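Side-chain contacts in DUF1254 domain-containing protein (Vibrio parahaemolyticus, PDB 3U07), which is of unknown function but probably carries a signal peptide, consistent with export from the cytoplasm: residues W348-Y353 with Y383-S388; L359-D364 with P402-P407; A410-Y415 with Q427-K432. The protein carries 2 engineered substitutions. One frame throughout, in Å; residues are numbered along the deposited sequence.

Contact 1: W348-Y353 with Y383-S388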
# COMPACT_ATOMS: atom_id res chain seq x y z
N TRP A 348 13.99 3.85 -10.09
CA TRP A 348 13.56 2.47 -10.19
C TRP A 348 14.60 1.54 -9.58
O TRP A 348 15.72 1.96 -9.28
CB TRP A 348 13.30 2.09 -11.65
CG TRP A 348 14.44 2.33 -12.57
CD1 TRP A 348 14.64 3.44 -13.35
CD2 TRP A 348 15.55 1.46 -12.82
NE1 TRP A 348 15.81 3.31 -14.07
CE2 TRP A 348 16.38 2.10 -13.77
CE3 TRP A 348 15.91 0.19 -12.35
CZ2 TRP A 348 17.56 1.52 -14.24
CZ3 TRP A 348 17.09 -0.38 -12.81
CH2 TRP A 348 17.90 0.28 -13.75
N SER A 349 14.22 0.28 -9.40
CA SER A 349 15.12 -0.70 -8.80
C SER A 349 14.65 -2.12 -9.08
O SER A 349 13.50 -2.34 -9.44
CB SER A 349 15.17 -0.49 -7.28
OG SER A 349 13.88 -0.69 -6.72
N VAL A 350 15.56 -3.08 -8.93
CA VAL A 350 15.22 -4.48 -9.10
C VAL A 350 15.85 -5.15 -7.89
O VAL A 350 17.03 -4.94 -7.60
CB VAL A 350 15.76 -5.07 -10.45
CG1 VAL A 350 16.13 -3.95 -11.39
CG2 VAL A 350 16.92 -6.01 -10.21
N THR A 351 15.06 -5.92 -7.15
CA THR A 351 15.54 -6.57 -5.94
C THR A 351 15.40 -8.08 -6.03
O THR A 351 14.46 -8.59 -6.63
CB THR A 351 14.75 -6.05 -4.71
OG1 THR A 351 14.80 -4.62 -4.68
CG2 THR A 351 15.35 -6.60 -3.41
N ILE A 352 16.34 -8.80 -5.42
CA ILE A 352 16.33 -10.25 -5.44
C ILE A 352 15.79 -10.86 -4.15
O ILE A 352 16.19 -10.47 -3.05
CB ILE A 352 17.75 -10.80 -5.68
CG1 ILE A 352 18.29 -10.27 -7.01
CG2 ILE A 352 17.74 -12.33 -5.67
CD1 ILE A 352 17.37 -10.54 -8.20
N TYR A 353 14.90 -11.84 -4.29
CA TYR A 353 14.30 -12.52 -3.15
C TYR A 353 14.35 -14.04 -3.37
O TYR A 353 14.28 -14.50 -4.51
CB TYR A 353 12.83 -12.11 -2.99
CG TYR A 353 12.61 -10.63 -2.77
CD1 TYR A 353 12.54 -10.09 -1.48
CD2 TYR A 353 12.46 -9.76 -3.85
CE1 TYR A 353 12.32 -8.73 -1.28
CE2 TYR A 353 12.25 -8.40 -3.66
CZ TYR A 353 12.18 -7.89 -2.38
OH TYR A 353 11.96 -6.55 -2.19
N TYR A 383 20.98 -0.17 -19.56
CA TYR A 383 21.52 -0.61 -18.29
C TYR A 383 21.71 -2.10 -18.49
O TYR A 383 20.97 -2.74 -19.24
CB TYR A 383 20.55 -0.35 -17.13
CG TYR A 383 20.42 1.11 -16.75
CD1 TYR A 383 19.56 1.95 -17.45
CD2 TYR A 383 21.16 1.64 -15.69
CE1 TYR A 383 19.43 3.29 -17.09
CE2 TYR A 383 21.03 2.98 -15.33
CZ TYR A 383 20.16 3.80 -16.04
OH TYR A 383 20.03 5.12 -15.69
N THR A 384 22.71 -2.66 -17.82
CA THR A 384 22.98 -4.08 -17.94
C THR A 384 23.28 -4.64 -16.57
O THR A 384 24.27 -4.27 -15.95
CB THR A 384 24.19 -4.36 -18.85
OG1 THR A 384 23.87 -4.00 -20.20
CG2 THR A 384 24.57 -5.83 -18.80
N ILE A 385 22.42 -5.53 -16.09
CA ILE A 385 22.63 -6.15 -14.79
C ILE A 385 23.12 -7.58 -14.99
O ILE A 385 22.48 -8.37 -15.69
CB ILE A 385 21.32 -6.18 -13.96
CG1 ILE A 385 20.86 -4.75 -13.65
CG2 ILE A 385 21.53 -6.99 -12.68
CD1 ILE A 385 19.57 -4.67 -12.87
N TYR A 386 24.25 -7.91 -14.37
CA TYR A 386 24.79 -9.26 -14.48
C TYR A 386 24.57 -9.92 -13.12
O TYR A 386 24.91 -9.34 -12.09
CB TYR A 386 26.28 -9.23 -14.83
CG TYR A 386 26.86 -10.60 -15.12
CD1 TYR A 386 27.19 -11.47 -14.09
CD2 TYR A 386 27.04 -11.04 -16.43
CE1 TYR A 386 27.69 -12.75 -14.34
CE2 TYR A 386 27.54 -12.32 -16.70
CZ TYR A 386 27.86 -13.17 -15.65
OH TYR A 386 28.35 -14.44 -15.91
N MSE A 387 23.99 -11.12 -13.12
CA MSE A 387 23.69 -11.84 -11.89
C MSE A 387 24.36 -13.20 -11.75
O MSE A 387 24.36 -13.99 -12.69
CB MSE A 387 22.17 -12.04 -11.77
CG MSE A 387 21.36 -10.75 -11.67
SE MSE A 387 19.49 -11.03 -12.05
CE MSE A 387 19.63 -10.92 -13.97
N SER A 388 24.89 -13.46 -10.56
CA SER A 388 25.55 -14.72 -10.27
C SER A 388 25.69 -14.93 -8.77
O SER A 388 25.55 -13.99 -7.98
CB SER A 388 26.94 -14.76 -10.91
OG SER A 388 27.64 -15.94 -10.52

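Contact 2: L359-D364 with P402-P407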
# COMPACT_ATOMS: atom_id res chain seq x y z
N LEU A 359 12.17 -13.64 1.30
CA LEU A 359 12.97 -12.59 1.92
C LEU A 359 14.22 -12.39 1.08
O LEU A 359 14.53 -13.22 0.22
CB LEU A 359 13.41 -13.00 3.33
CG LEU A 359 12.39 -13.49 4.37
CD1 LEU A 359 13.13 -13.74 5.67
CD2 LEU A 359 11.29 -12.46 4.57
N MSE A 360 14.93 -11.30 1.33
CA MSE A 360 16.17 -11.05 0.60
C MSE A 360 17.12 -12.17 0.99
O MSE A 360 16.97 -12.78 2.05
CB MSE A 360 16.75 -9.69 0.98
CG MSE A 360 16.34 -8.58 0.03
SE MSE A 360 16.62 -6.81 0.74
CE MSE A 360 14.78 -6.39 1.17
N ALA A 361 18.10 -12.45 0.13
CA ALA A 361 19.04 -13.53 0.40
C ALA A 361 20.42 -13.05 0.79
O ALA A 361 20.96 -12.10 0.22
CB ALA A 361 19.12 -14.46 -0.80
N LYS A 362 21.00 -13.74 1.77
CA LYS A 362 22.32 -13.42 2.27
C LYS A 362 23.40 -13.59 1.20
O LYS A 362 23.38 -14.54 0.43
CB LYS A 362 22.66 -14.31 3.46
CG LYS A 362 24.09 -14.17 3.98
CD LYS A 362 24.33 -15.07 5.17
CE LYS A 362 24.92 -14.28 6.33
NZ LYS A 362 24.04 -13.15 6.71
N ASN A 363 24.32 -12.64 1.16
CA ASN A 363 25.45 -12.69 0.24
C ASN A 363 26.53 -11.83 0.87
O ASN A 363 26.25 -10.98 1.72
CB ASN A 363 25.05 -12.21 -1.17
CG ASN A 363 24.60 -10.76 -1.22
OD1 ASN A 363 25.41 -9.84 -1.24
ND2 ASN A 363 23.28 -10.56 -1.24
N ASP A 364 27.78 -12.06 0.49
CA ASP A 364 28.89 -11.32 1.09
C ASP A 364 28.87 -9.81 0.92
O ASP A 364 29.25 -9.08 1.83
CB ASP A 364 30.23 -11.87 0.57
CG ASP A 364 30.47 -13.29 1.02
OD1 ASP A 364 30.02 -13.64 2.14
OD2 ASP A 364 31.12 -14.06 0.28
N PRO A 402 24.20 -9.79 -6.89
CA PRO A 402 24.32 -11.13 -6.32
C PRO A 402 22.98 -11.86 -6.40
O PRO A 402 21.92 -11.24 -6.30
CB PRO A 402 24.73 -10.87 -4.87
CG PRO A 402 25.50 -9.60 -4.97
CD PRO A 402 24.64 -8.78 -5.91
N VAL A 403 23.04 -13.16 -6.59
CA VAL A 403 21.84 -13.98 -6.67
C VAL A 403 22.19 -15.24 -5.87
O VAL A 403 23.31 -15.73 -5.93
CB VAL A 403 21.50 -14.26 -8.15
CG1 VAL A 403 21.23 -15.72 -8.39
CG2 VAL A 403 20.30 -13.40 -8.55
N PRO A 404 21.23 -15.78 -5.10
CA PRO A 404 21.46 -16.97 -4.28
C PRO A 404 21.56 -18.30 -5.02
O PRO A 404 21.10 -18.44 -6.15
CB PRO A 404 20.29 -16.95 -3.32
CG PRO A 404 19.18 -16.47 -4.19
CD PRO A 404 19.83 -15.32 -4.97
N GLU A 405 22.15 -19.28 -4.34
CA GLU A 405 22.33 -20.64 -4.87
C GLU A 405 21.03 -21.42 -4.71
O GLU A 405 21.04 -22.57 -4.26
CB GLU A 405 23.44 -21.36 -4.10
CG GLU A 405 24.80 -20.70 -4.18
CD GLU A 405 25.74 -21.40 -5.14
OE1 GLU A 405 25.40 -21.48 -6.34
OE2 GLU A 405 26.81 -21.86 -4.70
N LYS A 406 19.92 -20.80 -5.08
CA LYS A 406 18.61 -21.44 -4.98
C LYS A 406 17.60 -20.70 -5.86
O LYS A 406 17.93 -19.68 -6.46
CB LYS A 406 18.13 -21.41 -3.53
CG LYS A 406 18.18 -20.03 -2.89
CD LYS A 406 17.33 -19.97 -1.62
CE LYS A 406 17.47 -18.62 -0.92
NZ LYS A 406 16.61 -18.53 0.29
N PRO A 407 16.37 -21.21 -5.95
CA PRO A 407 15.38 -20.50 -6.78
C PRO A 407 15.16 -19.10 -6.21
O PRO A 407 15.08 -18.93 -4.99
CB PRO A 407 14.15 -21.39 -6.66
CG PRO A 407 14.74 -22.76 -6.53
CD PRO A 407 15.86 -22.53 -5.54

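Contact 3: A410-Y415 with Q427-K432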
# COMPACT_ATOMS: atom_id res chain seq x y z
N ALA A 410 12.83 -11.82 -9.00
CA ALA A 410 13.24 -10.43 -8.98
C ALA A 410 12.02 -9.54 -9.02
O ALA A 410 11.08 -9.80 -9.76
CB ALA A 410 14.15 -10.14 -10.18
N ILE A 411 12.04 -8.49 -8.20
CA ILE A 411 10.95 -7.53 -8.15
C ILE A 411 11.46 -6.18 -8.63
O ILE A 411 12.40 -5.63 -8.06
CB ILE A 411 10.42 -7.33 -6.71
CG1 ILE A 411 9.70 -8.59 -6.22
CG2 ILE A 411 9.50 -6.10 -6.67
CD1 ILE A 411 8.41 -8.91 -6.97
N MSE A 412 10.87 -5.65 -9.70
CA MSE A 412 11.28 -4.35 -10.20
C MSE A 412 10.26 -3.32 -9.71
O MSE A 412 9.05 -3.54 -9.80
CB MSE A 412 11.34 -4.35 -11.73
CG MSE A 412 12.02 -3.12 -12.32
SE MSE A 412 12.42 -3.28 -14.22
CE MSE A 412 13.20 -5.03 -14.17
N ARG A 413 10.75 -2.22 -9.16
CA ARG A 413 9.87 -1.18 -8.65
C ARG A 413 10.03 0.12 -9.43
O ARG A 413 11.14 0.51 -9.80
CB ARG A 413 10.13 -0.96 -7.15
CG ARG A 413 9.75 -2.17 -6.30
CD ARG A 413 9.93 -1.92 -4.82
NE ARG A 413 9.34 -2.98 -4.01
CZ ARG A 413 9.98 -4.08 -3.61
NH1 ARG A 413 11.25 -4.26 -3.94
NH2 ARG A 413 9.35 -4.99 -2.89
N PHE A 414 8.91 0.79 -9.68
CA PHE A 414 8.92 2.04 -10.43
C PHE A 414 8.22 3.14 -9.63
O PHE A 414 7.05 3.00 -9.25
CB PHE A 414 8.20 1.85 -11.78
CG PHE A 414 8.61 0.61 -12.53
CD1 PHE A 414 8.12 -0.64 -12.16
CD2 PHE A 414 9.48 0.70 -13.62
CE1 PHE A 414 8.48 -1.79 -12.87
CE2 PHE A 414 9.85 -0.45 -14.34
CZ PHE A 414 9.35 -1.69 -13.96
N TYR A 415 8.94 4.22 -9.38
CA TYR A 415 8.41 5.35 -8.63
C TYR A 415 8.23 6.53 -9.57
O TYR A 415 9.21 7.07 -10.08
CB TYR A 415 9.38 5.70 -7.51
CG TYR A 415 9.60 4.56 -6.54
CD1 TYR A 415 8.79 4.40 -5.42
CD2 TYR A 415 10.59 3.61 -6.77
CE1 TYR A 415 8.96 3.32 -4.55
CE2 TYR A 415 10.78 2.53 -5.92
CZ TYR A 415 9.96 2.39 -4.81
OH TYR A 415 10.14 1.32 -3.97
N GLN A 427 6.27 -4.28 -20.13
CA GLN A 427 6.68 -5.59 -19.66
C GLN A 427 8.07 -5.52 -19.03
O GLN A 427 8.95 -4.81 -19.52
CB GLN A 427 6.69 -6.59 -20.81
CG GLN A 427 5.33 -6.79 -21.47
CD GLN A 427 4.31 -7.39 -20.53
OE1 GLN A 427 4.42 -8.56 -20.15
NE2 GLN A 427 3.32 -6.60 -20.13
N MSE A 428 8.27 -6.26 -17.95
CA MSE A 428 9.56 -6.27 -17.29
C MSE A 428 10.64 -6.82 -18.22
O MSE A 428 10.41 -7.81 -18.92
CB MSE A 428 9.50 -7.12 -16.04
CG MSE A 428 10.72 -6.96 -15.17
SE MSE A 428 10.57 -7.94 -13.55
CE MSE A 428 12.45 -8.18 -13.19
N PRO A 429 11.82 -6.19 -18.24
CA PRO A 429 12.88 -6.70 -19.11
C PRO A 429 13.12 -8.18 -18.79
O PRO A 429 12.98 -8.60 -17.64
CB PRO A 429 14.07 -5.81 -18.76
CG PRO A 429 13.40 -4.49 -18.45
CD PRO A 429 12.23 -4.93 -17.60
N GLU A 430 13.45 -8.96 -19.80
CA GLU A 430 13.67 -10.39 -19.60
C GLU A 430 15.03 -10.65 -18.97
O GLU A 430 15.96 -9.86 -19.14
CB GLU A 430 13.58 -11.12 -20.94
CG GLU A 430 12.32 -10.81 -21.74
CD GLU A 430 12.17 -11.68 -22.98
OE1 GLU A 430 13.14 -11.79 -23.76
OE2 GLU A 430 11.08 -12.25 -23.18
N ILE A 431 15.14 -11.74 -18.22
CA ILE A 431 16.43 -12.07 -17.66
C ILE A 431 16.87 -13.36 -18.37
O ILE A 431 16.18 -14.38 -18.34
CB ILE A 431 16.39 -12.20 -16.10
CG1 ILE A 431 15.44 -13.30 -15.67
CG2 ILE A 431 15.87 -10.89 -15.50
CD1 ILE A 431 14.86 -13.03 -14.29
N LYS A 432 18.00 -13.27 -19.05
CA LYS A 432 18.52 -14.37 -19.84
C LYS A 432 19.66 -15.13 -19.21
O LYS A 432 20.47 -14.56 -18.49
CB LYS A 432 18.98 -13.85 -21.19
CG LYS A 432 17.99 -12.96 -21.89
CD LYS A 432 18.50 -12.53 -23.26
CE LYS A 432 17.52 -11.58 -23.92
NZ LYS A 432 17.87 -11.35 -25.35

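Contact 1: W348-Y353 with Y383-S388
Trp-348, Val-350 and Ile-352 face Tyr-383, Ile-385 and Met-387 from two strands that run almost parallel, at 10° to each other, with axes 10.9 Å apart. That spacing is too wide for backbone pairing: the strands belong to two different four-stranded sheets laid face to face as a beta sandwich, and between these two strands only side chains meet. Every second residue of each strand enters the interface, so three aromatic or aliphatic side chains on one strand meet two such side chains and a selenomethionine on the other, in matching order. In the middle the aliphatic pair reaches tip to tip, Val-350 CG1 lying 3.8 Å from Ile-385 CD1. Ile-385 gets its methyl there by an extended chain, whereas the shorter valine presents both branches, its CG2 lying 4.0 Å from the same CD1. Toward the far end the contact is longer, 4.4 Å from Ile-352 CD1 to the selenium of Met-387, whose flexible chain also packs on Tyr-335 and Met-337 of strand 334-340. Leu-401 of the edge strand 400-402 packs against Val-350, Ile-352 and Ile-385, while Phe-339 adds a second edge-to-face ring to Trp-348. The aromatic end is T-shaped. Trp-348 places CG between its backbone N and carbonyl carbon (chi1 55°), from where the broad indole can span the interface. Its benzo edge turns to Tyr-383, the ring planes of Trp-348 and Tyr-383 standing at 89°. The atom at the point of that edge, Trp-348 CZ2, hangs 3.6 Å above the centre of the Tyr-383 ring.

Contact 2: L359-D364 with P402-P407
The carboxamide of Asn-363 lies with one flat face over the CB-CG edge of the Pro-402 ring: Pro-402 CB is 3.7 Å from Asn-363 CG, and Pro-402 CG sits 3.7 Å from Asn-363 OD1. At the nitrogen end of the amide, ND2 gives a bent bond of 3.1 Å to Ala-361 O, with an N-H...O angle of 136°. This acceptor is 27° out of the amide plane, on the side turned from the proline. ND2 also bonds Arg-367 O, so two carbonyls of its own loop restrain the amide's rotation. Farther along, the methyl of Ala-361 meets Pro-404 CB at 3.7 Å, a small residue against a rigid ring where the two segments come close. Lys-406 passes its CE at the margin of that methyl and carries its charge on to a salt bridge with Asp-356. Between Pro-404 and Lys-406, Glu-405 centres an inverse gamma turn. The contact joins two connecting loops at the sandwich surface. Its chemistry is divided: proline ring carbons meet a methyl and the flat face of an amide, while the amide's hydrogen bonds are made in its own loop, so cohesion here rests on van der Waals contact and apolar burial.

Contact 3: A410-Y415 with Q427-K432
The methyl of Met-412 meets the side chain of Met-428, both modelled as selenomethionine. Met-412 CE comes 3.3 Å from Met-428 CG and 3.4 Å from Met-428 CE, tighter than usual for carbon pairs, and the exact placing of the two side-chain ends is therefore somewhat doubtful. The same Met-412 methyl also meets the Pro-429 ring, 3.6 Å from Pro-429 CD, with the selenium of Met-412 behind it at 3.8 Å from that CD. Met-412 and the proline cross at about a right angle, so the flexible chain lies across the ring's CD corner. Two different chain shapes make this fit. Met-412 leaves the strand with CG opposite the backbone N (chi1 -169°) and then bends at its last torsion (chi3 -47°), which swings the methyl toward the loop. Met-428 instead stays extended, laying its selenium 4.1 Å from Met-412 CB and carrying its own methyl on to the next inward-facing strand residue, where Met-428 CE is 4.0 Å from Ala-410 CB. An alanine suits that place, its short side chain letting the methionine end fit over the strand. Methionine suits both long positions: it is unbranched, apolar and adaptable. Outward from this shell, Ser-319 lies against Met-428, Phe-339 against Pro-429 and Ile-352 against Ala-410. On the strand's other face, Ile-411 CG2 packs over the Arg-413 guanidinium, 3.6 Å above its centre, and Arg-413 NH1 is bonded to Tyr-353 OH. Strand 408-417 is hydrogen-bonded between 315-319 and 347-354, and the loop 427-432, reached after helix 419-423, lies against its inner face on the way to strand 432-434, the edge of the facing sheet.

Overall arrangement
Strand 347-354 supplies the first half of contact 1, and the loop that follows it supplies the first half of contact 2. After the edge strand 369-371 the chain crosses to the facing sheet, where 383-388 closes contact 1. Contact 2 closes later, at 402-407, so these two contacts cross along the sequence; they also touch in space, Ile-352 packing on Pro-404. Contact 3 follows in series: 410-415 returns to the first sheet beside 348-353, and 427-432 closes its loop after a short helix. Contact 1 joins the two sheets; contact 3 lays the loop leading into 432-434 against the first, their centres about 8 Å apart, while contact 2 fastens connecting loops at one end.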